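Local structure of uncharacterized conserved protein (Staphylococcus epidermidis, 3FRM) at residues D22-I27 with W42-M47; P48-W53 with E84-K89; L72-P77 with Y247-E252; G98-Y103 with V224-D229. The protein is of unknown function but probably belongs to the GNAT superfamily of N-acetyltransferases. One frame throughout, in Å; residues are numbered along the deposited sequence.

Overall arrangement
Contacts 1, 3 and 4 are three alternate strand pairings of one mixed sheet, and contact 2 joins two helices packed against it. Strands 25-29, 41-44, 72-75, 241-251, 96-105 and 221-225 are neighbours in that order. Contacts 1 and 3 have centres 12 Å apart and meet where strand 41-44 pairs with strand 72-75; contacts 3 and 4, 13 Å apart, meet between strands 241-251 and 96-105. Along the chain contact 1 closes first, contacts 2 and 3 interleave, and contact 4 is nested inside contact 3. Strand 241-251, from the end of the chain, is inserted between strands 72-75 and 96-105, and contact 4 pairs strand 96-105 with strand 221-225 of the GNAT region, so the two regions share one continuous sheet.

Contact 1 (D22-I27 with W42-M47); sequences DSRKAI and WIYKTM
W42 lies with one face of its indole under the side chains of K25 and I27, within the antiparallel beta hairpin of strands 25-29 and 41-44. I27 CG1 sits 3.8 Å from the centroid of the five-membered ring of W42, almost on its normal, and K25 CD is 3.9 Å from that of the six-membered ring: two CH-pi contacts on one face. K25 CG falls between its own backbone N and carbonyl carbon (chi1 52°), and bends further along carry NZ back to a salt bridge with D22 OD1. The reciprocal bonds between A26 and I43 hold the strands together; A26 CB and I43 CB occupy the other face of the sheet. R24 runs beside Y44, with NH2 at the edge of the phenol ring, while D56 of helix 50-66 binds R24 NH1 and Y44 OH. One water bridges R24 NH2 and T46 O. At the rim K45 NZ, which also pairs with E21, reaches D22 O at 2.7 Å, from above the carbonyl plane.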
loop_
_atom_site.group_PDB
_atom_site.type_symbol
_atom_site.label_atom_id
_atom_site.label_comp_id
_atom_site.label_asym_id
_atom_site.label_seq_id
_atom_site.Cartn_x
_atom_site.Cartn_y
_atom_site.Cartn_z
ATOM N N ASP A 22 23.792 -19.781 -8.934
ATOM C CA ASP A 22 24.204 -19.959 -10.321
ATOM C C ASP A 22 23.486 -18.933 -11.189
ATOM O O ASP A 22 22.932 -17.995 -10.667
ATOM C CB ASP A 22 23.952 -21.377 -10.785
ATOM C CG ASP A 22 22.492 -21.741 -10.787
ATOM O OD1 ASP A 22 22.163 -22.947 -10.591
ATOM O OD2 ASP A 22 21.657 -20.846 -10.974
ATOM N N SER A 23 23.478 -19.081 -12.499
ATOM C CA SER A 23 22.915 -18.002 -13.299
ATOM C C SER A 23 21.397 -17.914 -13.208
ATOM O O SER A 23 20.831 -16.851 -13.470
ATOM C CB SER A 23 23.319 -18.098 -14.748
ATOM O OG SER A 23 22.664 -19.200 -15.335
ATOM N N ARG A 24 20.725 -18.988 -12.828
ATOM C CA ARG A 24 19.284 -18.840 -12.724
ATOM C C ARG A 24 18.699 -18.506 -11.352
ATOM O O ARG A 24 17.627 -17.882 -11.307
ATOM C CB ARG A 24 18.487 -19.990 -13.389
ATOM C CG ARG A 24 19.067 -21.335 -13.356
ATOM C CD ARG A 24 18.077 -22.335 -13.998
ATOM N NE ARG A 24 17.875 -23.467 -13.103
ATOM C CZ ARG A 24 16.841 -23.657 -12.261
ATOM N NH1 ARG A 24 16.812 -24.759 -11.501
ATOM N NH2 ARG A 24 15.819 -22.810 -12.206
ATOM N N LYS A 25 19.383 -18.903 -10.265
ATOM C CA LYS A 25 18.827 -18.824 -8.902
ATOM C C LYS A 25 19.838 -18.937 -7.748
ATOM O O LYS A 25 20.861 -19.583 -7.849
ATOM C CB LYS A 25 17.821 -19.943 -8.708
ATOM C CG LYS A 25 18.413 -21.284 -9.088
ATOM C CD LYS A 25 18.340 -22.244 -7.983
ATOM C CE LYS A 25 18.672 -23.706 -8.464
ATOM N NZ LYS A 25 19.934 -23.797 -9.254
ATOM N N ALA A 26 19.508 -18.309 -6.639
ATOM C CA ALA A 26 20.245 -18.427 -5.398
ATOM C C ALA A 26 19.310 -19.185 -4.484
ATOM O O ALA A 26 18.135 -18.882 -4.449
ATOM C CB ALA A 26 20.543 -17.005 -4.810
ATOM N N ILE A 27 19.808 -20.184 -3.782
ATOM C CA ILE A 27 19.010 -20.922 -2.784
ATOM C C ILE A 27 19.474 -20.599 -1.347
ATOM O O ILE A 27 20.647 -20.701 -1.066
ATOM C CB ILE A 27 19.191 -22.393 -2.986
ATOM C CG1 ILE A 27 18.656 -22.805 -4.372
ATOM C CG2 ILE A 27 18.595 -23.187 -1.806
ATOM C CD1 ILE A 27 18.599 -24.326 -4.536
ATOM N N TRP A 42 14.023 -19.594 -2.405
ATOM C CA TRP A 42 14.739 -19.502 -3.626
ATOM C C TRP A 42 14.573 -18.081 -4.200
ATOM O O TRP A 42 13.455 -17.604 -4.291
ATOM C CB TRP A 42 14.121 -20.462 -4.636
ATOM C CG TRP A 42 14.569 -21.829 -4.569
ATOM C CD1 TRP A 42 14.728 -22.617 -3.423
ATOM C CD2 TRP A 42 14.814 -22.685 -5.684
ATOM N NE1 TRP A 42 15.105 -23.897 -3.795
ATOM C CE2 TRP A 42 15.150 -23.972 -5.165
ATOM C CE3 TRP A 42 14.781 -22.500 -7.059
ATOM C CZ2 TRP A 42 15.472 -25.050 -5.986
ATOM C CZ3 TRP A 42 15.106 -23.577 -7.865
ATOM C CH2 TRP A 42 15.462 -24.829 -7.324
ATOM N N ILE A 43 15.678 -17.440 -4.589
ATOM C CA ILE A 43 15.651 -16.146 -5.264
ATOM C C ILE A 43 15.997 -16.424 -6.737
ATOM O O ILE A 43 17.123 -16.734 -7.052
ATOM C CB ILE A 43 16.694 -15.196 -4.689
ATOM C CG1 ILE A 43 16.697 -15.199 -3.146
ATOM C CG2 ILE A 43 16.533 -13.733 -5.218
ATOM C CD1 ILE A 43 15.433 -14.742 -2.514
ATOM N N TYR A 44 15.043 -16.321 -7.652
ATOM C CA TYR A 44 15.384 -16.516 -9.068
ATOM C C TYR A 44 16.151 -15.308 -9.605
ATOM O O TYR A 44 15.859 -14.171 -9.243
ATOM C CB TYR A 44 14.145 -16.732 -9.947
ATOM C CG TYR A 44 13.500 -18.104 -9.868
ATOM C CD1 TYR A 44 14.115 -19.226 -10.419
ATOM C CD2 TYR A 44 12.267 -18.272 -9.287
ATOM C CE1 TYR A 44 13.543 -20.466 -10.364
ATOM C CE2 TYR A 44 11.659 -19.566 -9.242
ATOM C CZ TYR A 44 12.318 -20.629 -9.766
ATOM O OH TYR A 44 11.727 -21.844 -9.727
ATOM N N LYS A 45 17.109 -15.580 -10.486
ATOM C CA LYS A 45 17.770 -14.581 -11.278
ATOM C C LYS A 45 17.218 -14.553 -12.708
ATOM O O LYS A 45 17.077 -13.479 -13.304
ATOM C CB LYS A 45 19.262 -14.842 -11.254
ATOM C CG LYS A 45 19.833 -14.406 -9.898
ATOM C CD LYS A 45 21.091 -15.154 -9.452
ATOM C CE LYS A 45 22.337 -14.470 -9.964
ATOM N NZ LYS A 45 23.478 -15.430 -9.908
ATOM N N THR A 46 16.855 -15.712 -13.240
ATOM C CA THR A 46 16.129 -15.761 -14.516
ATOM C C THR A 46 14.820 -16.555 -14.393
ATOM O O THR A 46 14.722 -17.487 -13.635
ATOM C CB THR A 46 16.997 -16.298 -15.656
ATOM O OG1 THR A 46 17.575 -17.535 -15.222
ATOM C CG2 THR A 46 18.110 -15.321 -15.959
HETATM N N MSE A 47 13.823 -16.157 -15.161
HETATM C CA MSE A 47 12.507 -16.787 -15.194
HETATM C C MSE A 47 12.500 -18.244 -15.569
HETATM O O MSE A 47 12.840 -18.584 -16.686
HETATM C CB MSE A 47 11.621 -16.078 -16.225
HETATM C CG MSE A 47 10.819 -14.943 -15.658
HETATM SE SE MSE A 47 9.381 -15.487 -14.389
HETATM C CE MSE A 47 8.816 -13.617 -14.092
HETATM O O HOH W 1 14.922 -20.381 -13.539
#

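Contact 2 (P48-W53 with E84-K89); sequences PTMNQW and EVLLEK
V85 begins the contact between the first turns of helix 50-66 and helix 84-92, a helix-helix seam without a hydrogen bond across it. V85 CG1, anti to its own backbone nitrogen (chi1 180°), meets the selenomethionine methyl M50 CE at 3.6 Å; the two side chains cross at about a right angle. L86 comes next and fills the middle. Its CD1 branch lies 3.6 Å from W53 CE3 and also meets CB and CD2 of the same tryptophan, whereas the CD2 branch turns to P48, 3.9 Å from the carbonyl oxygen P48 O. The buried indole of W53 also meets the rings of F74 and F95 edge-to-face, which ties the helix pair to F74 of strand 72-75 and to F95. The backbones draw close here, with L86 CA 5.0 Å from M50 CA and 3.9 Å from M50 CG. In segment 48-53, T49 is the N-cap of helix 50-66: its OG1 accepts a nearly straight bond from Q52 N. Further along, L87 faces away from the seam and packs on Q200 of the second subunit. K89 completes the contact through its aliphatic chain, bent at chi2 and chi3. K89 CD packs 3.6 Å from M50 SE, and K89 CG lies in the plane of the W53 ring, at its edge, 3.6 Å from CZ3.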
loop_
_atom_site.group_PDB
_atom_site.type_symbol
_atom_site.label_atom_id
_atom_site.label_comp_id
_atom_site.label_asym_id
_atom_site.label_seq_id
_atom_site.Cartn_x
_atom_site.Cartn_y
_atom_site.Cartn_z
ATOM N N PRO A 48 12.064 -19.107 -14.652
ATOM C CA PRO A 48 11.877 -20.503 -14.991
ATOM C C PRO A 48 10.708 -20.655 -15.967
ATOM O O PRO A 48 9.773 -19.893 -15.883
ATOM C CB PRO A 48 11.517 -21.138 -13.635
ATOM C CG PRO A 48 10.883 -20.063 -12.848
ATOM C CD PRO A 48 11.643 -18.809 -13.272
ATOM N N THR A 49 10.741 -21.608 -16.889
ATOM C CA THR A 49 9.500 -22.019 -17.511
ATOM C C THR A 49 8.675 -22.743 -16.448
ATOM O O THR A 49 9.176 -23.152 -15.371
ATOM C CB THR A 49 9.707 -23.040 -18.601
ATOM O OG1 THR A 49 9.941 -24.327 -18.004
ATOM C CG2 THR A 49 10.853 -22.657 -19.483
HETATM N N MSE A 50 7.403 -22.912 -16.777
HETATM C CA MSE A 50 6.463 -23.636 -15.975
HETATM C C MSE A 50 7.018 -24.978 -15.587
HETATM O O MSE A 50 6.947 -25.321 -14.425
HETATM C CB MSE A 50 5.155 -23.776 -16.722
HETATM C CG MSE A 50 3.939 -23.805 -15.833
HETATM SE SE MSE A 50 3.144 -25.573 -15.869
HETATM C CE MSE A 50 1.956 -25.581 -17.422
ATOM N N ASN A 51 7.607 -25.709 -16.534
ATOM C CA ASN A 51 8.173 -27.062 -16.284
ATOM C C ASN A 51 9.369 -27.059 -15.358
ATOM O O ASN A 51 9.475 -27.909 -14.510
ATOM C CB ASN A 51 8.616 -27.711 -17.594
ATOM C CG ASN A 51 7.464 -27.970 -18.533
ATOM O OD1 ASN A 51 6.398 -28.401 -18.101
ATOM N ND2 ASN A 51 7.678 -27.743 -19.847
ATOM N N GLN A 52 10.274 -26.102 -15.575
ATOM C CA GLN A 52 11.371 -25.831 -14.673
ATOM C C GLN A 52 10.838 -25.610 -13.268
ATOM O O GLN A 52 11.309 -26.228 -12.323
ATOM C CB GLN A 52 12.077 -24.546 -15.068
ATOM C CG GLN A 52 13.465 -24.673 -15.593
ATOM C CD GLN A 52 14.418 -25.570 -14.800
ATOM O OE1 GLN A 52 15.500 -25.877 -15.290
ATOM N NE2 GLN A 52 14.046 -25.976 -13.597
ATOM N N TRP A 53 9.856 -24.720 -13.147
ATOM C CA TRP A 53 9.289 -24.378 -11.847
ATOM C C TRP A 53 8.768 -25.588 -11.095
ATOM O O TRP A 53 8.922 -25.655 -9.868
ATOM C CB TRP A 53 8.206 -23.251 -11.930
ATOM C CG TRP A 53 7.716 -22.822 -10.547
ATOM C CD1 TRP A 53 8.467 -22.212 -9.567
ATOM C CD2 TRP A 53 6.407 -23.019 -9.975
ATOM N NE1 TRP A 53 7.702 -22.010 -8.440
ATOM C CE2 TRP A 53 6.439 -22.486 -8.665
ATOM C CE3 TRP A 53 5.210 -23.558 -10.456
ATOM C CZ2 TRP A 53 5.327 -22.511 -7.803
ATOM C CZ3 TRP A 53 4.098 -23.568 -9.614
ATOM C CH2 TRP A 53 4.168 -23.033 -8.283
ATOM N N GLU A 84 1.535 -15.973 -18.049
ATOM C CA GLU A 84 0.211 -16.442 -17.720
ATOM C C GLU A 84 0.165 -17.926 -17.299
ATOM O O GLU A 84 -0.417 -18.302 -16.267
ATOM C CB GLU A 84 -0.711 -16.245 -18.911
ATOM C CG GLU A 84 -2.148 -16.569 -18.539
ATOM C CD GLU A 84 -2.962 -17.033 -19.722
ATOM O OE1 GLU A 84 -3.070 -16.246 -20.718
ATOM O OE2 GLU A 84 -3.498 -18.178 -19.637
ATOM N N VAL A 85 0.815 -18.750 -18.090
ATOM C CA VAL A 85 0.752 -20.171 -17.909
ATOM C C VAL A 85 1.311 -20.589 -16.531
ATOM O O VAL A 85 0.747 -21.510 -15.845
ATOM C CB VAL A 85 1.449 -20.853 -19.065
ATOM C CG1 VAL A 85 1.399 -22.373 -18.882
ATOM C CG2 VAL A 85 0.775 -20.421 -20.396
ATOM N N LEU A 86 2.362 -19.869 -16.105
ATOM C CA LEU A 86 3.013 -20.140 -14.845
ATOM C C LEU A 86 2.191 -19.540 -13.693
ATOM O O LEU A 86 2.073 -20.148 -12.613
ATOM C CB LEU A 86 4.448 -19.614 -14.887
ATOM C CG LEU A 86 5.223 -19.587 -13.554
ATOM C CD1 LEU A 86 5.288 -20.950 -12.977
ATOM C CD2 LEU A 86 6.616 -19.055 -13.711
ATOM N N LEU A 87 1.630 -18.337 -13.898
ATOM C CA LEU A 87 0.726 -17.773 -12.903
ATOM C C LEU A 87 -0.361 -18.790 -12.652
ATOM O O LEU A 87 -0.696 -19.071 -11.502
ATOM C CB LEU A 87 0.071 -16.495 -13.373
ATOM C CG LEU A 87 0.909 -15.213 -13.202
ATOM C CD1 LEU A 87 0.232 -14.048 -13.973
ATOM C CD2 LEU A 87 1.154 -14.868 -11.721
ATOM N N GLU A 88 -0.897 -19.328 -13.735
ATOM C CA GLU A 88 -2.013 -20.211 -13.653
ATOM C C GLU A 88 -1.656 -21.427 -12.818
ATOM O O GLU A 88 -2.421 -21.826 -11.940
ATOM C CB GLU A 88 -2.452 -20.621 -15.048
ATOM C CG GLU A 88 -3.842 -21.142 -15.010
ATOM C CD GLU A 88 -4.095 -22.171 -16.099
ATOM O OE1 GLU A 88 -5.225 -22.732 -16.183
ATOM O OE2 GLU A 88 -3.155 -22.403 -16.898
ATOM N N LYS A 89 -0.478 -21.977 -13.025
ATOM C CA LYS A 89 -0.040 -23.070 -12.198
ATOM C C LYS A 89 0.100 -22.678 -10.703
ATOM O O LYS A 89 -0.313 -23.446 -9.787
ATOM C CB LYS A 89 1.284 -23.594 -12.702
ATOM C CG LYS A 89 1.723 -24.846 -11.971
ATOM C CD LYS A 89 1.369 -26.090 -12.750
ATOM C CE LYS A 89 -0.092 -26.268 -12.895
ATOM N NZ LYS A 89 -0.300 -27.153 -14.050
#

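Contact 3 (L72-P77 with Y247-E252); sequences LSFSFP and YHILKE
F74 and I249 form the tight, buried side of this antiparallel pairing: I249 CD1 comes within 3.8 Å of F74 CD2, while I249 CG1 and CG2 both lie near F76 CE2. With CG1 set between its backbone N and carbonyl carbon (chi1 58°), I249 fits beside both phenylalanines. Beneath them the backbone bonds are regular, I249 N to F74 O being 2.8 Å and F74 N to I249 O 3.2 Å; a further one runs from F76 N to Y247 O, and L72 and K251 exchange a reciprocal pair at the other end. The other face is looser and more polar. There S75 OG is 4.1 Å from H248 CB, and S73 CB is 4.0 Å from L250 CD1, while S73 OG bonds T41. Past the last pair, a water links P77 O to Y247 N. Y247 OH bonds H201 of the second subunit. Strands 41-44 and 96-105 flank the pair in the sheet, and helices 50-66 and 84-92 cover the face of F74, F76 and I249.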
loop_
_atom_site.group_PDB
_atom_site.type_symbol
_atom_site.label_atom_id
_atom_site.label_comp_id
_atom_site.label_asym_id
_atom_site.label_seq_id
_atom_site.Cartn_x
_atom_site.Cartn_y
_atom_site.Cartn_z
ATOM N N LEU A 72 6.844 -23.308 1.259
ATOM C CA LEU A 72 7.527 -23.206 0.004
ATOM C C LEU A 72 7.539 -21.730 -0.414
ATOM O O LEU A 72 6.546 -21.036 -0.232
ATOM C CB LEU A 72 6.796 -24.019 -1.073
ATOM C CG LEU A 72 6.659 -25.518 -1.056
ATOM C CD1 LEU A 72 6.183 -25.969 -2.467
ATOM C CD2 LEU A 72 7.991 -26.154 -0.735
ATOM N N SER A 73 8.637 -21.256 -0.998
ATOM C CA SER A 73 8.655 -19.892 -1.415
ATOM C C SER A 73 9.709 -19.512 -2.480
ATOM O O SER A 73 10.792 -20.045 -2.492
ATOM C CB SER A 73 8.742 -19.011 -0.178
ATOM O OG SER A 73 10.012 -19.046 0.370
ATOM N N PHE A 74 9.360 -18.562 -3.341
ATOM C CA PHE A 74 10.203 -18.132 -4.414
ATOM C C PHE A 74 9.990 -16.663 -4.636
ATOM O O PHE A 74 8.885 -16.154 -4.441
ATOM C CB PHE A 74 9.822 -18.876 -5.714
ATOM C CG PHE A 74 9.764 -20.412 -5.561
ATOM C CD1 PHE A 74 10.818 -21.204 -5.970
ATOM C CD2 PHE A 74 8.664 -21.035 -4.982
ATOM C CE1 PHE A 74 10.766 -22.622 -5.830
ATOM C CE2 PHE A 74 8.624 -22.442 -4.816
ATOM C CZ PHE A 74 9.662 -23.223 -5.256
ATOM N N SER A 75 11.073 -15.983 -5.022
ATOM C CA SER A 75 11.048 -14.648 -5.588
ATOM C C SER A 75 11.410 -14.801 -7.024
ATOM O O SER A 75 12.245 -15.637 -7.326
ATOM C CB SER A 75 12.159 -13.807 -5.024
ATOM O OG SER A 75 11.914 -13.673 -3.701
ATOM N N PHE A 76 10.884 -13.909 -7.863
ATOM C CA PHE A 76 11.171 -13.936 -9.267
ATOM C C PHE A 76 12.102 -12.774 -9.647
ATOM O O PHE A 76 12.512 -11.986 -8.800
ATOM C CB PHE A 76 9.852 -13.995 -10.075
ATOM C CG PHE A 76 9.122 -15.299 -9.930
ATOM C CD1 PHE A 76 9.426 -16.358 -10.729
ATOM C CD2 PHE A 76 8.151 -15.468 -8.962
ATOM C CE1 PHE A 76 8.757 -17.602 -10.567
ATOM C CE2 PHE A 76 7.495 -16.661 -8.788
ATOM C CZ PHE A 76 7.797 -17.745 -9.597
ATOM N N PRO A 77 12.490 -12.684 -10.918
ATOM C CA PRO A 77 13.536 -11.690 -11.220
ATOM C C PRO A 77 13.049 -10.248 -11.049
ATOM O O PRO A 77 11.890 -9.934 -11.287
ATOM C CB PRO A 77 13.848 -11.958 -12.674
ATOM C CG PRO A 77 13.422 -13.508 -12.826
ATOM C CD PRO A 77 12.200 -13.606 -12.036
ATOM N N TYR A 247 7.977 -10.020 -8.017
ATOM C CA TYR A 247 6.948 -10.979 -7.638
ATOM C C TYR A 247 7.526 -12.019 -6.662
ATOM O O TYR A 247 8.689 -12.381 -6.759
ATOM C CB TYR A 247 6.331 -11.692 -8.875
ATOM C CG TYR A 247 5.299 -10.816 -9.455
ATOM C CD1 TYR A 247 4.002 -10.804 -8.966
ATOM C CD2 TYR A 247 5.651 -9.886 -10.432
ATOM C CE1 TYR A 247 3.058 -9.883 -9.443
ATOM C CE2 TYR A 247 4.741 -8.995 -10.926
ATOM C CZ TYR A 247 3.448 -8.974 -10.454
ATOM O OH TYR A 247 2.589 -8.007 -10.996
ATOM N N HIS A 248 6.697 -12.523 -5.764
ATOM C CA HIS A 248 7.126 -13.482 -4.785
ATOM C C HIS A 248 5.898 -14.304 -4.332
ATOM O O HIS A 248 4.762 -13.824 -4.252
ATOM C CB HIS A 248 7.887 -12.821 -3.606
ATOM C CG HIS A 248 7.002 -12.395 -2.487
ATOM N ND1 HIS A 248 6.445 -11.133 -2.417
ATOM C CD2 HIS A 248 6.521 -13.079 -1.420
ATOM C CE1 HIS A 248 5.668 -11.054 -1.351
ATOM N NE2 HIS A 248 5.708 -12.215 -0.723
ATOM N N ILE A 249 6.124 -15.573 -4.121
ATOM C CA ILE A 249 5.012 -16.424 -3.776
ATOM C C ILE A 249 5.355 -17.209 -2.551
ATOM O O ILE A 249 6.523 -17.498 -2.337
ATOM C CB ILE A 249 4.675 -17.354 -4.957
ATOM C CG1 ILE A 249 5.862 -18.213 -5.347
ATOM C CG2 ILE A 249 4.285 -16.505 -6.184
ATOM C CD1 ILE A 249 5.431 -19.393 -6.229
ATOM N N LEU A 250 4.324 -17.610 -1.802
ATOM C CA LEU A 250 4.453 -18.295 -0.524
ATOM C C LEU A 250 3.299 -19.260 -0.354
ATOM O O LEU A 250 2.141 -18.894 -0.584
ATOM C CB LEU A 250 4.419 -17.261 0.641
ATOM C CG LEU A 250 4.427 -17.781 2.110
ATOM C CD1 LEU A 250 5.659 -18.659 2.372
ATOM C CD2 LEU A 250 4.457 -16.583 3.088
ATOM N N LYS A 251 3.628 -20.497 0.016
ATOM C CA LYS A 251 2.666 -21.488 0.474
ATOM C C LYS A 251 3.109 -21.881 1.867
ATOM O O LYS A 251 4.175 -22.439 2.041
ATOM C CB LYS A 251 2.657 -22.728 -0.400
ATOM C CG LYS A 251 1.505 -23.669 -0.088
ATOM C CD LYS A 251 1.503 -24.825 -1.081
ATOM C CE LYS A 251 0.356 -25.795 -0.840
ATOM N NZ LYS A 251 0.144 -26.656 -2.052
ATOM N N GLU A 252 2.288 -21.576 2.859
ATOM C CA GLU A 252 2.678 -21.743 4.248
ATOM C C GLU A 252 2.766 -23.208 4.658
ATOM O O GLU A 252 3.482 -23.523 5.608
ATOM C CB GLU A 252 1.733 -20.967 5.136
ATOM C CG GLU A 252 1.867 -19.443 4.948
ATOM C CD GLU A 252 0.855 -18.612 5.770
ATOM O OE1 GLU A 252 0.543 -17.475 5.326
ATOM O OE2 GLU A 252 0.387 -19.065 6.853
HETATM O O HOH W 2 9.394 -10.589 -10.513
#

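Contact 4 (G98-Y103 with V224-D229); sequences GVLELY and VADGKD
Antiparallel pairing of strand 96-105 with strand 221-225 brings the DUF5613 region against the GNAT region within one mixed sheet, consistent with an acetyltransferase-like fold. E101 and A225 form the hydrogen-bonded pair: E101 N donates to A225 O at 2.8 Å, and A225 N returns a bond to E101 O at 2.9 Å. On one face V224 is wedged between two leucines. Its CG1 lies 3.9 Å from L100 CG, and its CG2 lies 3.9 Å from L102 CD1; the valine and L102 cross at about a right angle. L102 directs CG anti to its backbone N (chi1 176°), which carries CD1 to the valine methyl. F9 touches both L102 and V224 on this face. The opposite face holds E101 and A225, with K232 of helix 232-237 close by: its NZ bonds D226 O, and its side chain packs on A225. Y103 also reaches this helix, and packs on L236 of the second subunit as well. Beyond D226 the segments part; past A225 no further backbone hydrogen bond joins them. D226 still keeps its CA 3.5 Å from V99 O, a CA-H...O contact. L100 also reaches this residue, where its CD1 rests 3.6 Å from D226 CB.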
loop_
_atom_site.group_PDB
_atom_site.type_symbol
_atom_site.label_atom_id
_atom_site.label_comp_id
_atom_site.label_asym_id
_atom_site.label_seq_id
_atom_site.Cartn_x
_atom_site.Cartn_y
_atom_site.Cartn_z
ATOM N N GLY A 98 2.531 -12.149 -4.217
ATOM C CA GLY A 98 2.633 -10.779 -3.808
ATOM C C GLY A 98 3.754 -10.077 -4.551
ATOM O O GLY A 98 4.387 -10.670 -5.405
ATOM N N VAL A 99 4.002 -8.820 -4.215
ATOM C CA VAL A 99 5.020 -8.023 -4.863
ATOM C C VAL A 99 5.882 -7.348 -3.795
ATOM O O VAL A 99 5.370 -6.774 -2.797
ATOM C CB VAL A 99 4.355 -6.988 -5.754
ATOM C CG1 VAL A 99 5.374 -5.976 -6.336
ATOM C CG2 VAL A 99 3.632 -7.690 -6.916
ATOM N N LEU A 100 7.201 -7.457 -3.958
ATOM C CA LEU A 100 8.136 -6.678 -3.144
ATOM C C LEU A 100 8.426 -5.461 -3.946
ATOM O O LEU A 100 8.532 -5.556 -5.163
ATOM C CB LEU A 100 9.439 -7.429 -2.955
ATOM C CG LEU A 100 9.646 -8.447 -1.824
ATOM C CD1 LEU A 100 8.422 -8.714 -0.881
ATOM C CD2 LEU A 100 10.200 -9.743 -2.435
ATOM N N GLU A 101 8.565 -4.328 -3.274
ATOM C CA GLU A 101 8.889 -3.046 -3.914
ATOM C C GLU A 101 10.153 -2.462 -3.310
ATOM O O GLU A 101 10.272 -2.365 -2.060
ATOM C CB GLU A 101 7.784 -2.049 -3.649
ATOM C CG GLU A 101 6.613 -2.238 -4.548
ATOM C CD GLU A 101 5.347 -1.511 -4.079
ATOM O OE1 GLU A 101 4.357 -1.517 -4.864
ATOM O OE2 GLU A 101 5.335 -0.926 -2.956
ATOM N N LEU A 102 11.096 -2.105 -4.174
ATOM C CA LEU A 102 12.306 -1.471 -3.709
ATOM C C LEU A 102 12.157 0.069 -3.676
ATOM O O LEU A 102 11.868 0.684 -4.713
ATOM C CB LEU A 102 13.481 -1.852 -4.606
ATOM C CG LEU A 102 14.820 -1.170 -4.269
ATOM C CD1 LEU A 102 15.417 -1.726 -2.938
ATOM C CD2 LEU A 102 15.834 -1.369 -5.438
ATOM N N TYR A 103 12.333 0.666 -2.489
ATOM C CA TYR A 103 12.375 2.148 -2.319
ATOM C C TYR A 103 13.746 2.685 -1.998
ATOM O O TYR A 103 14.521 2.085 -1.255
ATOM C CB TYR A 103 11.366 2.629 -1.257
ATOM C CG TYR A 103 9.952 2.363 -1.687
ATOM C CD1 TYR A 103 9.292 3.227 -2.544
ATOM C CD2 TYR A 103 9.317 1.173 -1.352
ATOM C CE1 TYR A 103 8.013 2.962 -2.988
ATOM C CE2 TYR A 103 8.027 0.901 -1.777
ATOM C CZ TYR A 103 7.377 1.807 -2.584
ATOM O OH TYR A 103 6.094 1.533 -3.039
ATOM N N VAL A 224 13.032 -2.457 1.322
ATOM C CA VAL A 224 12.101 -3.182 0.533
ATOM C C VAL A 224 10.826 -3.329 1.313
ATOM O O VAL A 224 10.861 -3.668 2.447
ATOM C CB VAL A 224 12.656 -4.584 0.214
ATOM C CG1 VAL A 224 11.538 -5.596 0.108
ATOM C CG2 VAL A 224 13.505 -4.561 -1.071
ATOM N N ALA A 225 9.680 -3.124 0.682
ATOM C CA ALA A 225 8.377 -3.301 1.355
ATOM C C ALA A 225 7.450 -4.147 0.544
ATOM O O ALA A 225 7.437 -4.040 -0.705
ATOM C CB ALA A 225 7.715 -1.948 1.597
ATOM N N ASP A 226 6.633 -4.953 1.221
ATOM C CA ASP A 226 5.613 -5.676 0.479
ATOM C C ASP A 226 4.214 -5.065 0.576
ATOM O O ASP A 226 4.073 -3.899 1.000
ATOM C CB ASP A 226 5.623 -7.171 0.790
ATOM C CG ASP A 226 5.363 -7.458 2.244
ATOM O OD1 ASP A 226 4.497 -6.752 2.814
ATOM O OD2 ASP A 226 6.009 -8.387 2.806
ATOM N N GLY A 227 3.199 -5.842 0.140
ATOM C CA GLY A 227 1.783 -5.416 0.113
ATOM C C GLY A 227 1.181 -5.243 1.506
ATOM O O GLY A 227 0.364 -4.351 1.732
ATOM N N LYS A 228 1.581 -6.082 2.459
ATOM C CA LYS A 228 1.105 -5.910 3.847
ATOM C C LYS A 228 2.090 -5.070 4.661
ATOM O O LYS A 228 2.600 -5.500 5.712
ATOM C CB LYS A 228 0.828 -7.245 4.538
ATOM C CG LYS A 228 -0.619 -7.778 4.396
ATOM C CD LYS A 228 -1.252 -8.251 5.776
ATOM C CE LYS A 228 -0.264 -8.318 6.997
ATOM N NZ LYS A 228 -0.908 -8.820 8.283
ATOM N N ASP A 229 2.377 -3.881 4.153
ATOM C CA ASP A 229 3.277 -2.979 4.848
ATOM C C ASP A 229 2.595 -1.605 4.913
ATOM O O ASP A 229 2.362 -0.907 3.902
ATOM C CB ASP A 229 4.655 -2.942 4.171
ATOM C CG ASP A 229 5.744 -2.282 5.035
ATOM O OD1 ASP A 229 5.456 -1.382 5.888
ATOM O OD2 ASP A 229 6.920 -2.656 4.819
#